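Local coordinates for protein carboxyl esterase NP (PDB 4CCW) that hydrolyses carboxylic esters to an alcohol and a carboxylate, as a carboxylesterase of the alpha/beta hydrolase fold, at residues Pro154-Phe158 and Leu159-His163. Sequence-based numbering, arbitrary orientation.
Sequences PAETF and LPFHH
The Phe-161 ring carries Glu-156 on one face: CG of Glu-156 sits 3.6 Å from the ring centroid, a CH-pi contact square over the middle. Ala-155 CB approaches the same ring obliquely, 4.0 Å from Phe-161 CZ. The other phenyl ring, that of Phe-158, takes its own neighbour Thr-157 CG2 on one face, toward the rim. From CG the Glu-156 chain runs on extended (chi2 -159°), carrying the carboxylate past the ring to the backbone of Phe-161, whose N gives OE2 a nearly straight hydrogen bond of 2.9 Å. The N-H meets that oxygen on its anti side, tilted from the carboxylate plane. One glutamate thus grips both ring and backbone of the residue five positions on. Trimming Phe-161 to an alanine would probably leave the Glu-156 CG methylene without its aromatic cover and open a gap beside Ala-155. Within the bend, buried Leu-159 O has no hydrogen-bond partner, and from Glu-156 it gets a weak CA-H...O contact, 3.0 Å from CA. Thr-157 OG1 donates to Ala-155 O at 2.8 Å. The Ala-155 side chain is about 6 Å from that of His-273, the probable proton acceptor, and Phe-161's about 7 Å from the bound (2-hydroxyethoxy)acetic acid. In this alpha/beta hydrolase fold the loop links strand 146-152 to helix 163-171, where Phe-165 stacks on Phe-161; Thr-157 and Phe-158 rest on helix 130-141, and Leu-159 packs against helix 249-259.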
# COMPACT_ATOMS: atom_id res chain seq x y z
N PRO A 154 -2.95 8.12 1.45
CA PRO A 154 -1.86 7.66 2.33
C PRO A 154 -2.24 7.54 3.80
O PRO A 154 -2.99 8.39 4.31
CB PRO A 154 -0.80 8.75 2.17
CG PRO A 154 -1.57 9.98 1.76
CD PRO A 154 -2.65 9.43 0.85
N ALA A 155 -1.69 6.55 4.49
CA ALA A 155 -1.85 6.47 5.94
C ALA A 155 -1.12 7.67 6.52
O ALA A 155 0.07 7.86 6.26
CB ALA A 155 -1.27 5.19 6.49
N GLU A 156 -1.85 8.48 7.27
CA GLU A 156 -1.33 9.74 7.81
C GLU A 156 -0.55 10.52 6.75
O GLU A 156 -1.15 10.91 5.76
CB GLU A 156 -0.60 9.50 9.14
CG GLU A 156 -1.61 9.17 10.23
CD GLU A 156 -1.08 9.41 11.64
OE1 GLU A 156 0.15 9.46 11.84
OE2 GLU A 156 -1.91 9.57 12.54
N THR A 157 0.76 10.69 6.92
CA THR A 157 1.63 11.36 5.92
C THR A 157 1.45 12.89 5.91
O THR A 157 2.37 13.63 6.25
CB THR A 157 1.47 10.75 4.50
OG1 THR A 157 1.71 9.33 4.58
CG2 THR A 157 2.45 11.39 3.47
N PHE A 158 0.25 13.35 5.53
CA PHE A 158 -0.05 14.79 5.57
C PHE A 158 -0.82 15.23 6.81
O PHE A 158 -0.58 16.31 7.35
CB PHE A 158 -0.75 15.23 4.27
CG PHE A 158 0.02 14.87 3.05
CD1 PHE A 158 1.19 15.56 2.71
CD2 PHE A 158 -0.38 13.80 2.26
CE1 PHE A 158 1.93 15.20 1.60
CE2 PHE A 158 0.34 13.45 1.13
CZ PHE A 158 1.50 14.14 0.80
N LEU A 159 -1.75 14.39 7.26
CA LEU A 159 -2.58 14.69 8.43
C LEU A 159 -2.59 13.48 9.33
O LEU A 159 -2.43 12.36 8.84
CB LEU A 159 -4.03 14.94 8.02
CG LEU A 159 -4.39 16.17 7.20
CD1 LEU A 159 -5.90 16.19 7.03
CD2 LEU A 159 -3.90 17.44 7.90
N PRO A 160 -2.82 13.68 10.65
CA PRO A 160 -2.99 12.52 11.53
C PRO A 160 -4.33 11.86 11.30
O PRO A 160 -5.24 12.50 10.76
CB PRO A 160 -2.95 13.11 12.94
CG PRO A 160 -3.23 14.56 12.78
CD PRO A 160 -2.88 14.97 11.38
N PHE A 161 -4.46 10.59 11.69
CA PHE A 161 -5.72 9.88 11.56
C PHE A 161 -6.81 10.54 12.37
O PHE A 161 -6.57 11.06 13.47
CB PHE A 161 -5.60 8.46 12.14
CG PHE A 161 -4.77 7.51 11.33
CD1 PHE A 161 -5.02 7.31 9.97
CD2 PHE A 161 -3.78 6.75 11.96
CE1 PHE A 161 -4.27 6.38 9.25
CE2 PHE A 161 -3.02 5.84 11.23
CZ PHE A 161 -3.27 5.65 9.87
N HIS A 162 -8.03 10.47 11.86
CA HIS A 162 -9.20 10.71 12.71
C HIS A 162 -9.26 9.58 13.72
O HIS A 162 -8.92 8.44 13.39
CB HIS A 162 -10.45 10.73 11.86
CG HIS A 162 -11.70 11.09 12.61
ND1 HIS A 162 -12.43 10.18 13.27
CD2 HIS A 162 -12.34 12.31 12.78
CE1 HIS A 162 -13.49 10.78 13.85
NE2 HIS A 162 -13.43 12.09 13.54
N HIS A 163 -9.70 9.85 14.95
CA HIS A 163 -9.68 8.82 15.99
C HIS A 163 -10.49 7.58 15.65
O HIS A 163 -10.21 6.48 16.15
CB HIS A 163 -10.09 9.39 17.35
CG HIS A 163 -11.57 9.71 17.47
ND1 HIS A 163 -12.42 8.91 18.15
CD2 HIS A 163 -12.33 10.75 16.96
CE1 HIS A 163 -13.66 9.43 18.10
NE2 HIS A 163 -13.61 10.55 17.36